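Local coordinates for thioredoxin domain-containing protein (Sinorhizobium meliloti, PDB 3U5R) that is of unknown function but adopts the thioredoxin fold of the peroxiredoxin-like AhpC/TSA family and may act as an antioxidant oxidoreductase, at residues Thr27-Ile32 against Thr144-Leu149; Gly86-Gln91 against Asp177-Val182; Gln161-Arg166 against Asp172-Asp177. All blocks are in the same frame, centred on the assembly; numbering follows the deposited sequence.

From the N terminus, 27-32 leaves the short edge strand 27-28 and meets 144-149 some 112 residues later, so interaction 1 closes a loop over much of the thioredoxin fold. Interaction 2 opens within that loop, at the end of helix 78-88, and closes beyond it on helix 176-186; the two therefore cross. Interaction 3 follows interaction 1 in the chain and is nested inside interaction 2, folding the connection from strand 156-160 onto the start of helix 176-186; Asp177 belongs to both. Interaction 1 touches the others through the opposite side of its strand: Leu149 packs on Ala181 and Val182, and Phe147 on Leu178 and Phe162.

Interaction 1 (Thr27-Ile32 against Thr144-Leu149); sequences TQSNSI and TPDFFL
Ser29 and Asp146 meet where the N-terminal segment passes alongside the strand that follows the cis-proline of the thioredoxin fold. The peptide bond between Thr144 and Pro145 is cis, a hallmark of this fold, and the chain then enters central-sheet strand 146-150. Side chains alternate along it: Phe147 and Leu149 face helix 176-186, while the ends of Asp146 and Phe148 reach the N-terminal segment. No direct hydrogen bond joins 27-32 to 144-149. Ser29 presents its methylene to the carboxylate, with CB 3.2 Å from Asp146 OD1, whereas its hydroxyl is turned to a weak bond with the backbone of Ser198. Asp146 CG swings anti to the backbone N (chi1 -150°), which carries the carboxylate across to Ser29. Its OD2 takes the backbone N-H of Ala142 and is also bonded by a water. That water lies 2.7 Å from Asp146 OD2, to which it donates, and 2.7 Å from Asn30 N, from which it accepts; through this water, the carboxylate of the buried Asp146 ties Asn30 to Ala142, three residues before the cis-proline. Nearby, Asn30 ND2 reaches Gly140 O. Farther along, Ile32 crosses Phe148 at about a right angle. His159 of strand 156-160 stacks on the Phe148 ring and also touches Ser29, Asp146 and Ile32, so that it borders both the polar contact of Ser29 and the apolar one of Ile32. The approach of Ile32 to the ring is oblique, with its methylene CG1 4.1 Å from Phe148 CE2.

Interaction 2 (Gly86-Gln91 against Asp177-Val182); sequences GDYAGQ and DLRAAV
The Tyr88 ring carries Val182 over one face and has the Arg179 guanidinium set obliquely beside it, while the guanidinium itself meets Asp87 and a water at its edge. Val182 CG1 stands 3.6 Å above the Tyr88 ring plane, offset toward the rim on the side of CD1 and CE1, a CH-pi contact. The guanidinium is turned 44° from the ring plane, and its NH1 comes 4.0 Å from Tyr88 CE2. Both terminal nitrogens of Arg179 converge end-on on a single carboxylate oxygen: NH2 lies 2.7 Å from Asp87 OD2, with an N-H...O angle of 151°, and NH1 lies 3.0 Å from the same Asp87 OD2. This oxygen stays close to the guanidinium plane and is approached on its anti side, away from OD1. Helices 78-88 and 176-186, joined here, pack side by side on one face of the thioredoxin-fold sheet. Phe84, one turn before Tyr88, continues the seam against Leu178, Arg179 and Val182, and Leu178 and Val182 also reach strand 146-150. The salt bridge lies at the outer margin of this seam, beyond the buried Tyr88 and Val182. Arg179 spans the distance with a chain extended from CG to NE (chi2 170°), its stem passing the phenol oxygen so that Tyr88 OH is 3.7 Å from Arg179 CB. The hydroxyl is hydrogen-bonded to Asp183 OD1, on the next turn of helix 176-186. It also accepts from a water 2.6 Å from Tyr88 OH; this water, which lies in the guanidinium plane, accepts from Arg179 NH1 at 2.8 Å and so links the guanidinium to the phenol oxygen.

Interaction 3 (Gln161-Arg166 against Asp172-Asp177); sequences QFDDAR and DVTGAD
The chain folds back so that Phe162 CA and Gly175 CA come within 5.0 Å, with Gly175, at positive phi, in the N-cap position of helix 176-186. Asp163 binds this turn through its carboxylate. Asp163 OD2 takes two backbone N-H groups, from Gly175 N at 2.6 Å (167°, on the anti side) and from Thr174 N at 2.8 Å, nearly in line with its C-O bond. Its CG is tucked between backbone N and carbonyl carbon (chi1 54°), which lets OD1 close an Asx turn with Ala165 N at 3.0 Å. Thr174 OG1 makes an ST turn to Ala176 N. Phe162 spreads its ring under the glycine: Gly175 CA lies 3.4 Å above the ring plane, over its centre, while Val173 CG1 meets the edge, 3.8 Å from Phe162 CE2. Gln161 NE2 donates almost straight (169°) to Asp177 OD2 at 2.6 Å, from above the carboxylate plane, and also to Asp164 OD1, so one amide group bridges two neighbouring carboxylates and probably eases their repulsion. Arg166 NH2 holds the other end of that amide, Gln161 OE1, and its NH1 bonds Asp163 O. The whole turn links strand 156-160 to helix 176-186, with Tyr158 OH bonded to Gln161 O, and Phe162 and Val173 both pack on Ala80 of helix 78-88.

Interaction 1 (Thr27-Ile32 against Thr144-Leu149)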
# COMPACT_ATOMS: atom_id res chain seq x y z
N THR A 27 6.29 -14.31 -1.87
CA THR A 27 6.03 -14.56 -0.43
C THR A 27 4.72 -13.95 -0.03
O THR A 27 4.19 -13.07 -0.74
CB THR A 27 6.98 -13.85 0.58
OG1 THR A 27 7.87 -12.95 -0.06
CG2 THR A 27 7.66 -14.82 1.61
N GLN A 28 4.22 -14.41 1.12
CA GLN A 28 3.05 -13.87 1.78
C GLN A 28 3.45 -12.72 2.67
O GLN A 28 4.56 -12.69 3.20
CB GLN A 28 2.40 -14.90 2.72
CG GLN A 28 2.03 -16.21 2.13
CD GLN A 28 1.01 -16.98 3.01
OE1 GLN A 28 1.03 -16.87 4.25
NE2 GLN A 28 0.10 -17.72 2.36
N SER A 29 2.51 -11.83 2.93
CA SER A 29 2.74 -10.76 3.90
C SER A 29 2.99 -11.44 5.27
O SER A 29 2.59 -12.61 5.47
CB SER A 29 1.55 -9.82 3.96
OG SER A 29 0.33 -10.56 4.05
N ASN A 30 3.68 -10.73 6.15
CA ASN A 30 3.86 -11.15 7.54
C ASN A 30 2.59 -11.14 8.40
O ASN A 30 1.64 -10.43 8.08
CB ASN A 30 4.92 -10.29 8.22
CG ASN A 30 6.34 -10.55 7.66
OD1 ASN A 30 6.69 -11.69 7.32
ND2 ASN A 30 7.18 -9.50 7.62
N SER A 31 2.58 -11.93 9.50
CA SER A 31 1.54 -11.84 10.55
C SER A 31 1.88 -10.72 11.49
O SER A 31 2.72 -10.86 12.39
CB SER A 31 1.46 -13.08 11.41
OG SER A 31 1.37 -14.18 10.53
N ILE A 32 1.24 -9.61 11.28
CA ILE A 32 1.53 -8.45 12.07
C ILE A 32 0.34 -8.35 12.97
O ILE A 32 -0.82 -8.48 12.53
CB ILE A 32 1.61 -7.19 11.17
CG1 ILE A 32 2.66 -7.38 10.04
CG2 ILE A 32 1.87 -5.95 12.03
CD1 ILE A 32 4.12 -7.10 10.47
N THR A 144 5.16 -7.25 -2.34
CA THR A 144 4.38 -6.19 -3.01
C THR A 144 3.27 -6.95 -3.71
O THR A 144 3.58 -7.88 -4.46
CB THR A 144 5.25 -5.40 -4.03
OG1 THR A 144 5.75 -6.32 -5.00
CG2 THR A 144 6.46 -4.64 -3.30
N PRO A 145 2.00 -6.56 -3.54
CA PRO A 145 1.55 -5.45 -2.74
C PRO A 145 1.38 -5.91 -1.30
O PRO A 145 1.01 -7.08 -1.07
CB PRO A 145 0.18 -5.18 -3.29
CG PRO A 145 -0.36 -6.58 -3.72
CD PRO A 145 0.89 -7.32 -4.15
N ASP A 146 1.61 -5.01 -0.34
CA ASP A 146 1.37 -5.32 1.10
C ASP A 146 0.54 -4.18 1.67
O ASP A 146 1.01 -3.03 1.65
CB ASP A 146 2.73 -5.41 1.84
CG ASP A 146 2.69 -6.37 3.02
OD1 ASP A 146 1.58 -6.64 3.53
OD2 ASP A 146 3.77 -6.86 3.39
N PHE A 147 -0.70 -4.44 2.05
CA PHE A 147 -1.61 -3.38 2.47
C PHE A 147 -1.81 -3.31 3.97
O PHE A 147 -2.15 -4.34 4.60
CB PHE A 147 -2.99 -3.63 1.85
CG PHE A 147 -2.99 -3.62 0.32
CD1 PHE A 147 -3.03 -2.40 -0.36
CD2 PHE A 147 -3.01 -4.82 -0.42
CE1 PHE A 147 -3.06 -2.37 -1.77
CE2 PHE A 147 -3.03 -4.79 -1.84
CZ PHE A 147 -3.04 -3.54 -2.51
N PHE A 148 -1.66 -2.12 4.56
CA PHE A 148 -1.86 -1.95 6.01
C PHE A 148 -2.90 -0.84 6.18
O PHE A 148 -2.62 0.32 5.81
CB PHE A 148 -0.54 -1.48 6.68
CG PHE A 148 0.65 -2.45 6.60
CD1 PHE A 148 1.40 -2.62 5.43
CD2 PHE A 148 1.08 -3.13 7.75
CE1 PHE A 148 2.47 -3.50 5.38
CE2 PHE A 148 2.18 -3.97 7.74
CZ PHE A 148 2.91 -4.17 6.56
N LEU A 149 -4.09 -1.13 6.73
CA LEU A 149 -5.08 -0.12 6.94
C LEU A 149 -5.12 0.26 8.44
O LEU A 149 -5.26 -0.65 9.29
CB LEU A 149 -6.49 -0.64 6.54
CG LEU A 149 -7.66 0.36 6.63
CD1 LEU A 149 -7.49 1.53 5.58
CD2 LEU A 149 -8.91 -0.38 6.38
O HOH W 1 3.94 -8.07 5.83

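Interaction 2 (Gly86-Gln91 against Asp177-Val182)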
# COMPACT_ATOMS: atom_id res chain seq x y z
N GLY A 86 -9.33 6.76 -5.70
CA GLY A 86 -10.18 7.86 -6.21
C GLY A 86 -11.61 7.76 -5.66
O GLY A 86 -12.19 8.77 -5.20
N ASP A 87 -12.17 6.56 -5.64
CA ASP A 87 -13.53 6.39 -5.16
C ASP A 87 -13.67 6.95 -3.73
O ASP A 87 -14.73 7.43 -3.38
CB ASP A 87 -13.90 4.89 -5.06
CG ASP A 87 -14.34 4.27 -6.39
OD1 ASP A 87 -14.53 5.06 -7.35
OD2 ASP A 87 -14.43 3.00 -6.45
N TYR A 88 -12.66 6.73 -2.88
CA TYR A 88 -12.74 7.10 -1.46
C TYR A 88 -12.17 8.48 -1.12
O TYR A 88 -12.25 8.94 0.06
CB TYR A 88 -12.01 6.07 -0.58
CG TYR A 88 -12.87 4.84 -0.37
CD1 TYR A 88 -13.88 4.80 0.58
CD2 TYR A 88 -12.69 3.75 -1.16
CE1 TYR A 88 -14.67 3.64 0.75
CE2 TYR A 88 -13.45 2.60 -1.01
CZ TYR A 88 -14.43 2.55 -0.09
OH TYR A 88 -15.14 1.36 -0.00
N ALA A 89 -11.57 9.13 -2.12
CA ALA A 89 -10.95 10.46 -1.88
C ALA A 89 -12.10 11.42 -1.53
O ALA A 89 -13.08 11.55 -2.27
CB ALA A 89 -10.13 10.97 -3.16
N GLY A 90 -12.06 12.02 -0.36
CA GLY A 90 -13.21 12.85 -0.01
C GLY A 90 -14.20 12.13 0.89
O GLY A 90 -15.08 12.80 1.45
N GLN A 91 -14.06 10.80 1.06
CA GLN A 91 -14.92 10.05 2.01
C GLN A 91 -14.18 9.83 3.35
O GLN A 91 -14.78 9.39 4.30
CB GLN A 91 -15.35 8.71 1.48
CG GLN A 91 -16.18 8.91 0.22
CD GLN A 91 -17.16 7.83 0.08
OE1 GLN A 91 -18.25 7.90 0.66
NE2 GLN A 91 -16.78 6.78 -0.65
N ASP A 177 -12.27 -7.02 -0.42
CA ASP A 177 -11.78 -7.18 0.97
C ASP A 177 -11.34 -5.84 1.58
O ASP A 177 -11.79 -5.48 2.69
CB ASP A 177 -10.62 -8.21 1.08
CG ASP A 177 -11.05 -9.68 0.76
OD1 ASP A 177 -12.04 -9.83 0.05
OD2 ASP A 177 -10.38 -10.69 1.15
N LEU A 178 -10.52 -5.08 0.85
CA LEU A 178 -10.08 -3.77 1.33
C LEU A 178 -11.21 -2.78 1.40
O LEU A 178 -11.34 -2.03 2.37
CB LEU A 178 -8.96 -3.19 0.45
CG LEU A 178 -7.67 -2.76 1.06
CD1 LEU A 178 -7.00 -1.76 0.11
CD2 LEU A 178 -7.74 -2.29 2.51
N ARG A 179 -12.07 -2.77 0.38
CA ARG A 179 -13.25 -1.91 0.40
C ARG A 179 -14.10 -2.17 1.62
O ARG A 179 -14.45 -1.26 2.31
CB ARG A 179 -14.07 -2.06 -0.87
CG ARG A 179 -13.31 -1.43 -2.08
CD ARG A 179 -14.05 -1.81 -3.46
NE ARG A 179 -13.48 -1.10 -4.62
CZ ARG A 179 -13.75 0.14 -4.98
NH1 ARG A 179 -14.66 0.88 -4.37
NH2 ARG A 179 -13.21 0.60 -6.11
N ALA A 180 -14.44 -3.43 1.87
CA ALA A 180 -15.22 -3.76 3.06
C ALA A 180 -14.56 -3.24 4.36
O ALA A 180 -15.24 -2.65 5.21
CB ALA A 180 -15.54 -5.30 3.13
N ALA A 181 -13.25 -3.41 4.50
CA ALA A 181 -12.49 -2.94 5.67
C ALA A 181 -12.54 -1.38 5.80
O ALA A 181 -12.85 -0.83 6.86
CB ALA A 181 -11.03 -3.43 5.57
N VAL A 182 -12.31 -0.67 4.69
CA VAL A 182 -12.42 0.79 4.71
C VAL A 182 -13.82 1.28 5.11
O VAL A 182 -13.94 2.18 5.96
CB VAL A 182 -11.99 1.41 3.34
CG1 VAL A 182 -12.22 2.96 3.39
CG2 VAL A 182 -10.51 1.10 3.12
O HOH W 2 -16.36 0.62 -2.21

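Interaction 3 (Gln161-Arg166 against Asp172-Asp177)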
# COMPACT_ATOMS: atom_id res chain seq x y z
N GLN A 161 -4.88 -9.08 1.83
CA GLN A 161 -5.12 -9.02 0.38
C GLN A 161 -6.07 -7.88 0.00
O GLN A 161 -7.00 -7.41 0.76
CB GLN A 161 -5.65 -10.40 -0.11
CG GLN A 161 -7.14 -10.64 0.23
CD GLN A 161 -7.62 -12.04 -0.27
OE1 GLN A 161 -6.82 -12.82 -0.74
NE2 GLN A 161 -8.87 -12.31 -0.15
N PHE A 162 -5.88 -7.38 -1.20
CA PHE A 162 -6.82 -6.36 -1.76
C PHE A 162 -8.16 -7.06 -2.01
O PHE A 162 -9.29 -6.52 -1.77
CB PHE A 162 -6.14 -5.85 -3.06
CG PHE A 162 -6.85 -4.74 -3.76
CD1 PHE A 162 -7.04 -3.50 -3.14
CD2 PHE A 162 -7.27 -4.90 -5.10
CE1 PHE A 162 -7.70 -2.43 -3.83
CE2 PHE A 162 -7.92 -3.87 -5.82
CZ PHE A 162 -8.13 -2.60 -5.19
N ASP A 163 -8.05 -8.29 -2.53
CA ASP A 163 -9.22 -9.16 -2.74
C ASP A 163 -8.65 -10.50 -3.18
O ASP A 163 -7.42 -10.70 -3.13
CB ASP A 163 -10.11 -8.60 -3.87
CG ASP A 163 -9.29 -8.35 -5.18
OD1 ASP A 163 -8.23 -9.03 -5.40
OD2 ASP A 163 -9.71 -7.48 -6.00
N ASP A 164 -9.50 -11.40 -3.69
CA ASP A 164 -9.11 -12.81 -3.90
C ASP A 164 -8.39 -12.99 -5.28
O ASP A 164 -7.97 -14.11 -5.62
CB ASP A 164 -10.37 -13.76 -3.90
CG ASP A 164 -11.00 -14.01 -2.48
OD1 ASP A 164 -10.23 -14.12 -1.49
OD2 ASP A 164 -12.29 -14.19 -2.37
N ALA A 165 -8.30 -11.93 -6.09
CA ALA A 165 -7.70 -12.05 -7.43
C ALA A 165 -6.19 -12.29 -7.34
O ALA A 165 -5.45 -11.66 -6.51
CB ALA A 165 -8.01 -10.82 -8.30
N ARG A 166 -5.71 -13.19 -8.21
CA ARG A 166 -4.27 -13.47 -8.36
C ARG A 166 -3.94 -13.58 -9.84
O ARG A 166 -4.83 -13.85 -10.62
CB ARG A 166 -3.89 -14.83 -7.66
CG ARG A 166 -4.24 -14.87 -6.11
CD ARG A 166 -3.25 -13.99 -5.25
NE ARG A 166 -3.50 -14.10 -3.80
CZ ARG A 166 -4.40 -13.40 -3.08
NH1 ARG A 166 -5.22 -12.53 -3.68
NH2 ARG A 166 -4.50 -13.60 -1.73
N ASP A 172 -12.17 -11.68 -10.88
CA ASP A 172 -12.23 -10.27 -11.15
C ASP A 172 -11.47 -9.50 -10.05
O ASP A 172 -11.62 -9.82 -8.90
CB ASP A 172 -13.73 -9.80 -11.10
CG ASP A 172 -14.52 -10.20 -12.36
OD1 ASP A 172 -13.91 -10.39 -13.46
OD2 ASP A 172 -15.78 -10.31 -12.26
N VAL A 173 -10.76 -8.45 -10.42
CA VAL A 173 -10.09 -7.54 -9.46
C VAL A 173 -11.12 -6.46 -9.03
O VAL A 173 -11.49 -5.58 -9.83
CB VAL A 173 -8.79 -6.88 -10.02
CG1 VAL A 173 -8.06 -6.07 -8.88
CG2 VAL A 173 -7.85 -7.92 -10.59
N THR A 174 -11.60 -6.61 -7.80
CA THR A 174 -12.71 -5.82 -7.24
C THR A 174 -12.25 -4.97 -6.08
O THR A 174 -12.92 -4.01 -5.72
CB THR A 174 -13.78 -6.74 -6.58
OG1 THR A 174 -13.15 -7.49 -5.51
CG2 THR A 174 -14.44 -7.78 -7.64
N GLY A 175 -11.16 -5.36 -5.42
CA GLY A 175 -10.81 -4.67 -4.18
C GLY A 175 -11.78 -4.92 -3.03
O GLY A 175 -11.73 -4.21 -2.02
N ALA A 176 -12.65 -5.92 -3.14
CA ALA A 176 -13.76 -6.06 -2.16
C ALA A 176 -13.33 -6.24 -0.70
O ALA A 176 -13.93 -5.63 0.18
CB ALA A 176 -14.78 -7.21 -2.56
N ASP A 177 -12.27 -7.02 -0.42
CA ASP A 177 -11.78 -7.18 0.97
C ASP A 177 -11.34 -5.84 1.58
O ASP A 177 -11.79 -5.48 2.69
CB ASP A 177 -10.62 -8.21 1.08
CG ASP A 177 -11.05 -9.68 0.76
OD1 ASP A 177 -12.04 -9.83 0.05
OD2 ASP A 177 -10.38 -10.69 1.15